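Local structure of elicitor protein Hrip2 (5FID) at residues Q5-N10 and N130-L135; V18-Y23 and D43-G48; S49-S54 and I65-S70; S61-G66 and N86-K91; G76-S81 and V93-G98. The protein is a probably secreted elicitor protein of the rice blast fungus that is thought to trigger defence responses in plants. The protein carries 1 engineered substitution. One frame throughout, in Å; residues are numbered along the deposited sequence.

Interaction 1: Q5-N10 and N130-L135; sequences QAIVHN and NVEATL
His-9 and Glu-132 meet through a histidine-carboxylate hydrogen bond on the more open face of a pair of parallel strands. NE2 of His-9 donates to OE2 of Glu-132 over 2.6 Å, at an N-H...O angle of 168°. The oxygen lies in the plane of the imidazole and uses its anti lone pair, although ring and carboxylate are turned 52° against each other. With CG anti to the backbone N (chi1 -175°) and the chain extended beyond it, Glu-132 lifts its carboxylate off the sheet face and over to the edge of the ring. CG2 of Ile-7 lies above one face of the ring, offset toward its rim, and Thr-134 OG1 stands 3.5 Å from His-9 CD2 at the edge. ND1 is hydrogen-bonded to Thr-39 OG1, so both ring nitrogens are engaged and the rotation of the ring is restrained. Ile-7 runs alongside Glu-132, CB to CG 4.1 Å. The backbone N of Ile-7 donates to Val-131 O at 2.7 Å. Ala-133 N in turn donates to Ile-7 O at 2.8 Å. Leu-135 belongs to the opposite, buried face. Its CD1 packs 3.8 Å from CG1 of Val-8, and its backbone N bonds to His-9 O. At the other end Asn-130 OD1 receives the backbone N of Gln-5 at 2.8 Å, from above the amide plane. The ladder from Ala-6/Val-131 to Asn-10/Leu-135 joins the first and last strands of the chain side by side, as the one parallel pairing of the mixed five-stranded sheet, with 131-135 its middle strand, in a two-sheet beta sandwich.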
# COMPACT_ATOMS: atom_id res chain seq x y z
N GLN A 5 14.62 -1.11 -10.00
CA GLN A 5 14.23 -0.45 -11.23
C GLN A 5 12.73 -0.22 -11.31
O GLN A 5 11.94 -1.02 -10.80
CB GLN A 5 14.67 -1.29 -12.43
CG GLN A 5 16.14 -1.69 -12.36
CD GLN A 5 17.07 -0.63 -12.90
OE1 GLN A 5 16.96 -0.24 -14.06
NE2 GLN A 5 17.99 -0.16 -12.06
N ALA A 6 12.34 0.89 -11.93
CA ALA A 6 10.96 1.08 -12.35
C ALA A 6 10.97 0.80 -13.84
O ALA A 6 11.76 1.37 -14.58
CB ALA A 6 10.48 2.50 -12.07
N ILE A 7 10.08 -0.09 -14.28
CA ILE A 7 10.13 -0.61 -15.64
C ILE A 7 8.76 -0.52 -16.29
O ILE A 7 7.75 -0.83 -15.67
CB ILE A 7 10.55 -2.09 -15.61
CG1 ILE A 7 11.92 -2.25 -14.96
CG2 ILE A 7 10.56 -2.70 -17.00
CD1 ILE A 7 12.19 -3.68 -14.54
N VAL A 8 8.72 -0.09 -17.55
CA VAL A 8 7.48 -0.11 -18.31
C VAL A 8 7.67 -0.86 -19.62
O VAL A 8 8.40 -0.40 -20.50
CB VAL A 8 6.96 1.31 -18.61
CG1 VAL A 8 5.64 1.23 -19.38
CG2 VAL A 8 6.74 2.08 -17.31
N HIS A 9 7.04 -2.02 -19.75
CA HIS A 9 7.10 -2.79 -20.99
C HIS A 9 5.94 -2.40 -21.89
O HIS A 9 4.78 -2.59 -21.51
CB HIS A 9 6.98 -4.29 -20.75
CG HIS A 9 8.02 -4.85 -19.82
ND1 HIS A 9 9.36 -4.88 -20.13
CD2 HIS A 9 7.89 -5.45 -18.61
CE1 HIS A 9 10.02 -5.46 -19.13
NE2 HIS A 9 9.15 -5.82 -18.21
N ASN A 10 6.23 -1.87 -23.07
CA ASN A 10 5.17 -1.56 -24.02
C ASN A 10 4.83 -2.75 -24.93
O ASN A 10 5.49 -2.96 -25.94
CB ASN A 10 5.53 -0.34 -24.88
CG ASN A 10 4.45 -0.01 -25.89
OD1 ASN A 10 3.29 -0.37 -25.70
ND2 ASN A 10 4.83 0.67 -26.97
N ASN A 130 11.50 -4.54 -7.93
CA ASN A 130 11.46 -3.78 -9.17
C ASN A 130 9.98 -3.49 -9.39
O ASN A 130 9.16 -4.37 -9.21
CB ASN A 130 11.99 -4.60 -10.36
CG ASN A 130 13.51 -4.71 -10.38
OD1 ASN A 130 14.22 -3.88 -9.82
ND2 ASN A 130 14.01 -5.72 -11.08
N VAL A 131 9.64 -2.25 -9.73
CA VAL A 131 8.25 -1.92 -10.02
C VAL A 131 8.07 -2.02 -11.52
O VAL A 131 8.62 -1.21 -12.27
CB VAL A 131 7.87 -0.52 -9.50
CG1 VAL A 131 6.45 -0.16 -9.92
CG2 VAL A 131 7.96 -0.48 -7.99
N GLU A 132 7.31 -3.02 -11.96
CA GLU A 132 7.34 -3.45 -13.35
C GLU A 132 5.94 -3.46 -13.94
O GLU A 132 5.08 -4.22 -13.50
CB GLU A 132 7.98 -4.83 -13.43
CG GLU A 132 8.19 -5.36 -14.83
CD GLU A 132 9.05 -6.62 -14.84
OE1 GLU A 132 9.37 -7.16 -13.75
OE2 GLU A 132 9.41 -7.08 -15.94
N ALA A 133 5.73 -2.61 -14.94
CA ALA A 133 4.43 -2.48 -15.59
C ALA A 133 4.51 -3.05 -17.00
O ALA A 133 5.51 -2.89 -17.68
CB ALA A 133 4.00 -1.03 -15.64
N THR A 134 3.44 -3.71 -17.43
CA THR A 134 3.31 -4.17 -18.80
C THR A 134 2.03 -3.60 -19.42
O THR A 134 0.93 -3.86 -18.93
CB THR A 134 3.24 -5.70 -18.89
OG1 THR A 134 4.48 -6.26 -18.42
CG2 THR A 134 3.03 -6.14 -20.34
N LEU A 135 2.18 -2.82 -20.49
CA LEU A 135 1.06 -2.17 -21.16
C LEU A 135 0.53 -3.16 -22.19
O LEU A 135 1.31 -3.78 -22.90
CB LEU A 135 1.53 -0.90 -21.88
CG LEU A 135 2.36 0.10 -21.07
CD1 LEU A 135 2.81 1.25 -21.97
CD2 LEU A 135 1.57 0.63 -19.89

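Interaction 2: V18-Y23 and D43-G48; sequences VQSFPY and DFRKSG
The ring of Tyr-23 is met at its edge, near its plane, by the carbonyl oxygen of Ser-47, which lies 3.5 Å from CD2. Gly-48 C comes equally near to the same CD2, approaching the ring obliquely. The other flat group, the guanidinium of Arg-45, is also approached at a slant: Pro-22 CG sits 3.6 Å from NH1, with Ser-20 OG near NE. Arg-45 is extended from CG to NE, which lays its CD against the proline ring before the charged end continues to Glu-42. Glu-42 takes a salt bridge from NE through one oxygen and a hydrogen bond with Ser-20 OG through the other, and so links the Arg-45 and Ser-20 side chains; Ser-20 OG also pairs with Ser-49 OG. Arg-45 to Gly-48 form a type I beta turn, closed by Gly-48 N to Arg-45 O at 2.9 Å, in the connection that leads from strand 39-43 of one sheet to strand 49-54 of the other. The turn lies beside the end of strand 16-22. Gly-48 leaves it with a positive phi of 87°, a conformation that suits glycine, and its carbonyl oxygen accepts two hydrogen bonds. Tyr-23 N donates at 3.0 Å along a nearly straight path, from 40° above the carbonyl plane. Ser-47 OG donates at 3.1 Å in that plane, on a lone pair; its chi1 of 67°, between the backbone N and the carbonyl carbon, brings the hydroxyl round to the oxygen of the next residue. Ser-47 OG also bonds Asp-24 N, and Asn-72 of the second subunit packs on Tyr-23.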
# COMPACT_ATOMS: atom_id res chain seq x y z
N VAL A 18 6.97 7.71 -22.42
CA VAL A 18 7.12 7.53 -20.98
C VAL A 18 8.10 8.56 -20.45
O VAL A 18 9.11 8.85 -21.09
CB VAL A 18 7.67 6.11 -20.67
CG1 VAL A 18 7.85 5.91 -19.17
CG2 VAL A 18 6.73 5.05 -21.22
N GLN A 19 7.79 9.16 -19.30
CA GLN A 19 8.72 10.08 -18.65
C GLN A 19 8.52 10.12 -17.14
O GLN A 19 7.38 10.07 -16.64
CB GLN A 19 8.61 11.50 -19.25
CG GLN A 19 9.75 12.43 -18.85
CD GLN A 19 9.68 13.77 -19.55
OE1 GLN A 19 8.63 14.16 -20.07
NE2 GLN A 19 10.82 14.49 -19.58
N SER A 20 9.63 10.19 -16.41
CA SER A 20 9.61 10.15 -14.95
C SER A 20 9.79 11.54 -14.34
O SER A 20 10.65 12.32 -14.78
CB SER A 20 10.70 9.22 -14.42
OG SER A 20 10.56 9.01 -13.02
N PHE A 21 8.97 11.83 -13.34
CA PHE A 21 8.94 13.14 -12.70
C PHE A 21 9.19 12.98 -11.21
O PHE A 21 8.25 12.73 -10.45
CB PHE A 21 7.56 13.77 -12.93
CG PHE A 21 7.27 14.04 -14.37
CD1 PHE A 21 6.88 13.02 -15.22
CD2 PHE A 21 7.40 15.32 -14.88
CE1 PHE A 21 6.64 13.25 -16.55
CE2 PHE A 21 7.15 15.56 -16.22
CZ PHE A 21 6.76 14.53 -17.05
N PRO A 22 10.47 13.11 -10.80
CA PRO A 22 10.90 12.87 -9.42
C PRO A 22 10.10 13.68 -8.40
O PRO A 22 9.83 14.87 -8.63
CB PRO A 22 12.36 13.34 -9.43
CG PRO A 22 12.80 13.15 -10.84
CD PRO A 22 11.59 13.49 -11.68
N TYR A 23 9.73 13.05 -7.29
CA TYR A 23 8.99 13.75 -6.24
C TYR A 23 9.78 14.89 -5.61
O TYR A 23 9.20 15.86 -5.12
CB TYR A 23 8.54 12.77 -5.14
CG TYR A 23 7.36 11.90 -5.52
CD1 TYR A 23 6.34 12.40 -6.30
CD2 TYR A 23 7.28 10.58 -5.09
CE1 TYR A 23 5.25 11.61 -6.65
CE2 TYR A 23 6.19 9.78 -5.44
CZ TYR A 23 5.18 10.30 -6.22
OH TYR A 23 4.09 9.53 -6.58
N ASP A 43 16.66 3.55 -12.85
CA ASP A 43 16.98 3.22 -11.47
C ASP A 43 15.99 3.90 -10.55
O ASP A 43 15.57 5.02 -10.82
CB ASP A 43 18.37 3.72 -11.10
CG ASP A 43 19.46 3.02 -11.85
OD1 ASP A 43 19.17 2.08 -12.61
OD2 ASP A 43 20.63 3.42 -11.66
N PHE A 44 15.65 3.23 -9.45
CA PHE A 44 14.82 3.83 -8.41
C PHE A 44 15.40 5.15 -7.94
O PHE A 44 16.57 5.22 -7.53
CB PHE A 44 14.72 2.91 -7.20
CG PHE A 44 13.43 2.15 -7.11
CD1 PHE A 44 12.73 1.78 -8.25
CD2 PHE A 44 12.91 1.80 -5.86
CE1 PHE A 44 11.54 1.07 -8.14
CE2 PHE A 44 11.72 1.10 -5.76
CZ PHE A 44 11.04 0.74 -6.90
N ARG A 45 14.58 6.19 -7.99
CA ARG A 45 15.00 7.49 -7.49
C ARG A 45 14.72 7.51 -6.00
O ARG A 45 13.67 7.04 -5.56
CB ARG A 45 14.24 8.60 -8.21
CG ARG A 45 14.59 8.67 -9.68
CD ARG A 45 13.63 9.54 -10.45
NE ARG A 45 13.93 9.49 -11.88
CZ ARG A 45 14.85 10.24 -12.48
NH1 ARG A 45 15.55 11.11 -11.78
NH2 ARG A 45 15.05 10.11 -13.78
N LYS A 46 15.69 8.02 -5.25
CA LYS A 46 15.65 8.03 -3.80
C LYS A 46 14.34 8.62 -3.28
O LYS A 46 13.70 8.05 -2.39
CB LYS A 46 16.84 8.84 -3.28
CG LYS A 46 17.07 8.80 -1.79
CD LYS A 46 18.13 9.82 -1.41
CE LYS A 46 17.77 11.19 -1.98
NZ LYS A 46 18.89 12.19 -1.91
N SER A 47 13.94 9.73 -3.88
CA SER A 47 12.74 10.47 -3.49
C SER A 47 11.44 9.85 -3.97
O SER A 47 10.36 10.28 -3.56
CB SER A 47 12.81 11.90 -4.03
OG SER A 47 12.72 11.95 -5.46
N GLY A 48 11.53 8.86 -4.85
CA GLY A 48 10.33 8.34 -5.48
C GLY A 48 10.01 9.15 -6.72
O GLY A 48 10.63 10.19 -6.97

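Interaction 3: S49-S54 and I65-S70; sequences STVKVS and IGYSFS
Ser-49 and Tyr-67 exchange two backbone hydrogen bonds, Ser-49 N to Tyr-67 O at 3.0 Å and Tyr-67 N to Ser-49 O at 3.1 Å. Two residues further along, Val-51 and Ile-65 form the second hydrogen-bonded pair, with Val-51 N to Ile-65 O at 2.8 Å and Ile-65 N to Val-51 O at 2.9 Å. Thr-50 and Gly-66 face each other between them as a non-hydrogen-bonded pair. The Tyr-67 ring folds over the partner strand, because chi1 of 69° sets CG between the backbone N and the carbonyl carbon. Ser-49 N therefore stands 4.0 Å above the ring plane, over its centre, and Ser-49 CB lies 3.7 Å from the phenol OH. That hydroxyl is engaged further on, by Glu-42 OE2 and the backbone N of Arg-45, while Ser-49 OG pairs with Ser-20 OG. Packing continues along the same face: Val-51 CG2 reaches the edge of the Tyr-67 ring, 4.2 Å from CE1, and Val-53 CG2 meets Ile-65 CD1 at 4.0 Å. These contacts belong to the beta hairpin of strands 49-54 and 63-69, the middle pair of the six-stranded antiparallel sheet. Strand 16-22 lies beyond the first and strand 75-81 beyond the second, while Ile-65 and Val-53 press across the sandwich onto strand 131-135, and Ile-65 also onto strand 5-10.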
# COMPACT_ATOMS: atom_id res chain seq x y z
N SER A 49 9.03 8.71 -7.50
CA SER A 49 8.73 9.40 -8.75
C SER A 49 7.34 9.09 -9.27
O SER A 49 6.72 8.10 -8.87
CB SER A 49 9.76 9.02 -9.81
OG SER A 49 9.79 9.98 -10.86
N THR A 50 6.86 9.96 -10.15
CA THR A 50 5.67 9.70 -10.94
C THR A 50 6.09 9.42 -12.38
O THR A 50 6.72 10.27 -13.03
CB THR A 50 4.73 10.91 -10.93
OG1 THR A 50 4.24 11.11 -9.59
CG2 THR A 50 3.55 10.69 -11.87
N VAL A 51 5.76 8.24 -12.89
CA VAL A 51 6.10 7.91 -14.27
C VAL A 51 4.85 8.05 -15.14
O VAL A 51 3.92 7.24 -15.03
CB VAL A 51 6.66 6.48 -14.38
CG1 VAL A 51 7.06 6.17 -15.81
CG2 VAL A 51 7.88 6.32 -13.48
N LYS A 52 4.82 9.07 -15.99
CA LYS A 52 3.68 9.26 -16.91
C LYS A 52 3.83 8.36 -18.12
O LYS A 52 4.94 8.14 -18.59
CB LYS A 52 3.59 10.71 -17.37
CG LYS A 52 3.40 11.74 -16.28
CD LYS A 52 3.27 13.13 -16.88
CE LYS A 52 3.07 14.20 -15.80
NZ LYS A 52 3.00 15.56 -16.44
N VAL A 53 2.70 7.84 -18.61
CA VAL A 53 2.67 6.93 -19.76
C VAL A 53 1.51 7.35 -20.64
O VAL A 53 0.36 7.38 -20.21
CB VAL A 53 2.44 5.47 -19.31
CG1 VAL A 53 2.51 4.54 -20.50
CG2 VAL A 53 3.48 5.07 -18.26
N SER A 54 1.80 7.68 -21.89
CA SER A 54 0.78 8.26 -22.76
C SER A 54 1.00 7.79 -24.18
O SER A 54 2.05 7.23 -24.49
CB SER A 54 0.85 9.78 -22.65
OG SER A 54 0.04 10.42 -23.61
N ILE A 65 2.45 5.61 -13.14
CA ILE A 65 2.93 4.62 -12.20
C ILE A 65 3.70 5.40 -11.16
O ILE A 65 4.67 6.09 -11.47
CB ILE A 65 3.89 3.63 -12.88
CG1 ILE A 65 3.14 2.83 -13.96
CG2 ILE A 65 4.52 2.69 -11.85
CD1 ILE A 65 3.93 2.59 -15.20
N GLY A 66 3.26 5.32 -9.91
CA GLY A 66 3.94 6.04 -8.86
C GLY A 66 4.70 5.06 -7.99
O GLY A 66 4.20 3.98 -7.71
N TYR A 67 5.91 5.43 -7.57
CA TYR A 67 6.63 4.59 -6.62
C TYR A 67 7.38 5.44 -5.61
O TYR A 67 7.74 6.58 -5.89
CB TYR A 67 7.59 3.65 -7.35
CG TYR A 67 8.77 4.32 -8.00
CD1 TYR A 67 8.73 4.71 -9.34
CD2 TYR A 67 9.95 4.56 -7.30
CE1 TYR A 67 9.82 5.31 -9.95
CE2 TYR A 67 11.03 5.17 -7.89
CZ TYR A 67 10.97 5.54 -9.22
OH TYR A 67 12.07 6.15 -9.81
N SER A 68 7.62 4.87 -4.43
CA SER A 68 8.48 5.50 -3.43
C SER A 68 8.96 4.41 -2.49
O SER A 68 8.50 3.27 -2.58
CB SER A 68 7.72 6.59 -2.68
OG SER A 68 6.78 6.03 -1.77
N PHE A 69 9.89 4.71 -1.60
CA PHE A 69 10.29 3.68 -0.64
C PHE A 69 10.72 4.24 0.71
O PHE A 69 11.13 5.40 0.81
CB PHE A 69 11.31 2.69 -1.22
CG PHE A 69 12.62 3.30 -1.63
CD1 PHE A 69 12.72 4.06 -2.79
CD2 PHE A 69 13.76 3.07 -0.88
CE1 PHE A 69 13.94 4.61 -3.18
CE2 PHE A 69 14.98 3.60 -1.25
CZ PHE A 69 15.08 4.38 -2.41
N SER A 70 10.58 3.42 1.75
CA SER A 70 10.85 3.87 3.10
C SER A 70 11.78 2.88 3.80
O SER A 70 12.04 1.79 3.29
CB SER A 70 9.55 4.05 3.90
OG SER A 70 8.99 2.81 4.34

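Interaction 4: S61-G66 and N86-K91; sequences SPMFIG and NPFADK. Engineered in segment 61-66: Met-63 (natural residue Leu).
Met-63, an engineered residue present as selenomethionine, lies against three successive residues of the 86-91 loop. Its SE atom is 3.9 Å from Asn-86 OD1 and 4.1 Å from Phe-88 CD2, while Pro-87 CD approaches its backbone N at 3.8 Å. The Met-63 and Asn-86 side chains run side by side in the same direction. Toward Phe-88 the selenium makes a Met-aromatic contact, 5.3 Å from the ring centroid and 70° off the ring normal, an oblique approach with the two side chains crossing at about a right angle. Met-63 gets there with CG anti to the backbone N (chi1 -166°) and a bend only at its last torsion. Pro-87 adds its CG, 3.9 Å from Ser-61 O, so the proline edge follows the backbone that leads into strand 63-69. The loop itself orders these groups. Asn-86 OD1 accepts from Phe-88 N at 2.9 Å, with the donor 57° above the amide plane, which makes an Asx turn over Pro-87. Within it Pro-87 CB sits over the centre of the Phe-88 ring, 4.0 Å above the plane. Two overlapping type I turns, Asn-86 to Ala-89 and Phe-88 to Lys-91, carry the loop onward. Further out, Val-53 and Leu-135 pack on Phe-88, and Leu-80 and Leu-135 on Met-63, at the edge of the sandwich interior. The contact between the two segments is thus van der Waals in character, and Asn-86 OD1, beside the selenium, takes its hydrogen bond from Phe-88 N within its own loop.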
# COMPACT_ATOMS: atom_id res chain seq x y z
N SER A 61 -3.26 13.57 -20.94
CA SER A 61 -4.13 12.60 -20.25
C SER A 61 -3.45 11.26 -20.03
O SER A 61 -3.94 10.22 -20.50
CB SER A 61 -5.43 12.42 -21.02
OG SER A 61 -6.13 13.65 -21.09
N PRO A 62 -2.31 11.26 -19.31
CA PRO A 62 -1.53 10.03 -19.19
C PRO A 62 -2.00 9.14 -18.05
O PRO A 62 -2.60 9.58 -17.06
CB PRO A 62 -0.15 10.55 -18.83
CG PRO A 62 -0.46 11.74 -17.94
CD PRO A 62 -1.73 12.35 -18.50
N MSE A 63 -1.68 7.86 -18.18
CA MSE A 63 -1.75 6.96 -17.05
C MSE A 63 -0.49 7.27 -16.26
O MSE A 63 0.41 7.90 -16.78
CB MSE A 63 -1.72 5.52 -17.56
CG MSE A 63 -2.12 4.50 -16.53
SE MSE A 63 -1.60 2.74 -17.18
CE MSE A 63 0.34 2.86 -17.10
N PHE A 64 -0.44 6.89 -14.99
CA PHE A 64 0.83 6.98 -14.27
C PHE A 64 1.15 5.81 -13.36
O PHE A 64 0.26 5.09 -12.88
CB PHE A 64 1.07 8.36 -13.60
CG PHE A 64 0.43 8.54 -12.24
CD1 PHE A 64 0.99 7.98 -11.10
CD2 PHE A 64 -0.68 9.37 -12.10
CE1 PHE A 64 0.42 8.18 -9.84
CE2 PHE A 64 -1.26 9.59 -10.83
CZ PHE A 64 -0.71 8.99 -9.71
N ILE A 65 2.45 5.61 -13.14
CA ILE A 65 2.93 4.62 -12.20
C ILE A 65 3.70 5.40 -11.16
O ILE A 65 4.67 6.09 -11.47
CB ILE A 65 3.89 3.63 -12.88
CG1 ILE A 65 3.14 2.83 -13.96
CG2 ILE A 65 4.52 2.69 -11.85
CD1 ILE A 65 3.93 2.59 -15.20
N GLY A 66 3.26 5.32 -9.91
CA GLY A 66 3.94 6.04 -8.86
C GLY A 66 4.70 5.06 -7.99
O GLY A 66 4.20 3.98 -7.71
N ASN A 86 -6.20 7.38 -18.96
CA ASN A 86 -5.71 6.04 -19.25
C ASN A 86 -5.93 5.67 -20.70
O ASN A 86 -7.03 5.24 -21.07
CB ASN A 86 -6.36 4.97 -18.36
CG ASN A 86 -5.78 3.58 -18.62
OD1 ASN A 86 -4.77 3.44 -19.33
ND2 ASN A 86 -6.40 2.56 -18.06
N PRO A 87 -4.89 5.84 -21.52
CA PRO A 87 -4.94 5.56 -22.96
C PRO A 87 -5.12 4.08 -23.22
O PRO A 87 -5.45 3.69 -24.35
CB PRO A 87 -3.55 6.00 -23.45
CG PRO A 87 -3.03 6.91 -22.41
CD PRO A 87 -3.59 6.40 -21.12
N PHE A 88 -4.90 3.27 -22.19
CA PHE A 88 -4.87 1.82 -22.32
C PHE A 88 -6.05 1.16 -21.64
O PHE A 88 -6.01 -0.02 -21.33
CB PHE A 88 -3.56 1.26 -21.76
CG PHE A 88 -2.36 2.08 -22.14
CD1 PHE A 88 -1.76 1.95 -23.38
CD2 PHE A 88 -1.82 3.00 -21.25
CE1 PHE A 88 -0.65 2.71 -23.73
CE2 PHE A 88 -0.72 3.77 -21.59
CZ PHE A 88 -0.13 3.62 -22.84
N ALA A 89 -7.11 1.94 -21.42
CA ALA A 89 -8.31 1.45 -20.74
C ALA A 89 -8.95 0.21 -21.39
O ALA A 89 -9.52 -0.64 -20.70
CB ALA A 89 -9.32 2.58 -20.63
N ASP A 90 -8.84 0.11 -22.71
CA ASP A 90 -9.43 -0.99 -23.47
C ASP A 90 -8.54 -2.24 -23.51
O ASP A 90 -8.89 -3.23 -24.15
CB ASP A 90 -9.72 -0.53 -24.91
CG ASP A 90 -8.46 -0.08 -25.65
OD1 ASP A 90 -7.54 0.47 -25.01
OD2 ASP A 90 -8.38 -0.28 -26.89
N LYS A 91 -7.39 -2.18 -22.85
CA LYS A 91 -6.42 -3.29 -22.87
C LYS A 91 -6.06 -3.73 -21.46
O LYS A 91 -6.48 -3.11 -20.48
CB LYS A 91 -5.15 -2.86 -23.60
CG LYS A 91 -5.37 -2.44 -25.04
CD LYS A 91 -5.83 -3.63 -25.89
CE LYS A 91 -6.00 -3.20 -27.34
NZ LYS A 91 -6.22 -1.73 -27.39

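Interaction 5: G76-S81 and V93-G98; sequences GYYELS and VTLSPG
Val-93 begins the contact with CG1, which lies 3.8 Å from CD2 of Leu-80 and nearly as close to CD1, at the fork of the leucine. Thr-94 turns its side chain away, and Leu-95 takes the next inward position. With CG anti to the backbone N (chi1 178°) and chi2 of 72°, its CD2 rests on Leu-80 CB at 3.7 Å and on Tyr-78 CB at 4.2 Å. The two leucines point in opposite directions and overlap along their flanks, and the same CD2 reaches the edge of the tyrosine ring. Ser-96 again faces away; its OG accepts from Gly-98 N at 3.0 Å, an ST turn that bends the chain around Pro-97, and also bonds Asp-103. Pro-97 covers one face of the Tyr-78 ring in a CH-pi contact, CB 4.1 Å from the centroid and 29° off the normal. Pro-97 CG comes within 3.2 Å of Tyr-78 OH, a tight approach, while that hydroxyl hydrogen-bonds the backbone O of Gln-102. The two strands run antiparallel with axes 8.1 Å apart, too far for backbone pairing, since they belong to the two facing sheets of the sandwich. Cohesion here comes from aliphatic and CH-pi packing in a buried interior, and the Tyr-78 hydroxyl, a polar group within it, is satisfied by a main-chain carbonyl.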
# COMPACT_ATOMS: atom_id res chain seq x y z
N GLY A 76 8.74 -0.85 -0.29
CA GLY A 76 8.61 -0.05 -1.50
C GLY A 76 7.13 0.07 -1.79
O GLY A 76 6.39 -0.88 -1.55
N TYR A 77 6.70 1.23 -2.28
CA TYR A 77 5.28 1.47 -2.53
C TYR A 77 5.08 1.76 -4.01
O TYR A 77 5.93 2.36 -4.65
CB TYR A 77 4.80 2.64 -1.67
CG TYR A 77 5.05 2.44 -0.17
CD1 TYR A 77 4.22 1.61 0.58
CD2 TYR A 77 6.10 3.07 0.47
CE1 TYR A 77 4.44 1.43 1.95
CE2 TYR A 77 6.32 2.89 1.83
CZ TYR A 77 5.49 2.07 2.56
OH TYR A 77 5.72 1.90 3.91
N TYR A 78 3.95 1.31 -4.56
CA TYR A 78 3.71 1.43 -5.99
C TYR A 78 2.22 1.61 -6.25
O TYR A 78 1.38 1.00 -5.58
CB TYR A 78 4.23 0.20 -6.76
CG TYR A 78 3.88 -1.09 -6.06
CD1 TYR A 78 4.65 -1.55 -5.00
CD2 TYR A 78 2.77 -1.83 -6.44
CE1 TYR A 78 4.32 -2.71 -4.34
CE2 TYR A 78 2.44 -3.00 -5.78
CZ TYR A 78 3.22 -3.43 -4.73
OH TYR A 78 2.89 -4.60 -4.06
N GLU A 79 1.89 2.46 -7.22
CA GLU A 79 0.51 2.81 -7.52
C GLU A 79 0.34 2.83 -9.03
O GLU A 79 1.13 3.45 -9.74
CB GLU A 79 0.19 4.19 -6.96
CG GLU A 79 -1.19 4.75 -7.33
CD GLU A 79 -1.45 6.13 -6.73
OE1 GLU A 79 -0.48 6.78 -6.27
OE2 GLU A 79 -2.63 6.57 -6.72
N LEU A 80 -0.68 2.13 -9.52
CA LEU A 80 -1.04 2.18 -10.93
C LEU A 80 -2.29 3.05 -11.05
O LEU A 80 -3.37 2.62 -10.68
CB LEU A 80 -1.33 0.76 -11.45
CG LEU A 80 -1.70 0.66 -12.94
CD1 LEU A 80 -0.54 1.12 -13.80
CD2 LEU A 80 -2.08 -0.77 -13.29
N SER A 81 -2.13 4.27 -11.56
CA SER A 81 -3.20 5.26 -11.46
C SER A 81 -3.76 5.72 -12.79
O SER A 81 -3.01 6.02 -13.73
CB SER A 81 -2.70 6.48 -10.69
OG SER A 81 -3.70 7.49 -10.61
N VAL A 93 -3.52 -4.07 -18.37
CA VAL A 93 -2.32 -3.45 -17.80
C VAL A 93 -2.01 -4.10 -16.46
O VAL A 93 -2.88 -4.25 -15.60
CB VAL A 93 -2.49 -1.92 -17.61
CG1 VAL A 93 -1.27 -1.34 -16.92
CG2 VAL A 93 -2.70 -1.23 -18.95
N THR A 94 -0.75 -4.51 -16.30
CA THR A 94 -0.30 -5.12 -15.04
C THR A 94 0.76 -4.23 -14.41
O THR A 94 1.48 -3.54 -15.11
CB THR A 94 0.28 -6.53 -15.28
OG1 THR A 94 1.42 -6.43 -16.15
CG2 THR A 94 -0.76 -7.43 -15.93
N LEU A 95 0.84 -4.25 -13.09
CA LEU A 95 1.95 -3.61 -12.40
C LEU A 95 2.29 -4.51 -11.23
O LEU A 95 1.45 -4.76 -10.37
CB LEU A 95 1.56 -2.21 -11.90
CG LEU A 95 2.66 -1.47 -11.11
CD1 LEU A 95 3.77 -1.03 -12.03
CD2 LEU A 95 2.09 -0.27 -10.35
N SER A 96 3.52 -5.01 -11.20
CA SER A 96 3.90 -5.98 -10.18
C SER A 96 5.25 -5.63 -9.56
O SER A 96 6.16 -5.18 -10.25
CB SER A 96 3.99 -7.36 -10.83
OG SER A 96 4.57 -8.30 -9.95
N PRO A 97 5.39 -5.84 -8.24
CA PRO A 97 6.68 -5.62 -7.59
C PRO A 97 7.49 -6.91 -7.52
O PRO A 97 8.49 -6.96 -6.81
CB PRO A 97 6.28 -5.23 -6.17
CG PRO A 97 5.07 -6.11 -5.92
CD PRO A 97 4.34 -6.14 -7.26
N GLY A 98 7.05 -7.94 -8.24
CA GLY A 98 7.66 -9.25 -8.11
C GLY A 98 6.80 -10.11 -7.19
O GLY A 98 5.68 -9.72 -6.82

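Overall arrangement
Interactions 1 and 3 are strand pairings, one parallel and one antiparallel, each within one of the two sheets; interaction 5 packs those sheets face to face. Interactions 3 and 5 are fully buried, whereas interaction 1 has a buried face and a more open, polar one. Interactions 2 and 4 hold loops against strands of the six-stranded sheet, on opposite sides of the chain's centre with their centres about 18 Å apart: the first rests on a backbone hydrogen bond to a turn and on packing of an arginine whose charge is met by Glu-42 outside the contact, the second mainly on apolar packing. Ile-65 and Gly-66 belong to both 3 and 4. Interactions 2, 3 and 5 also touch the second subunit.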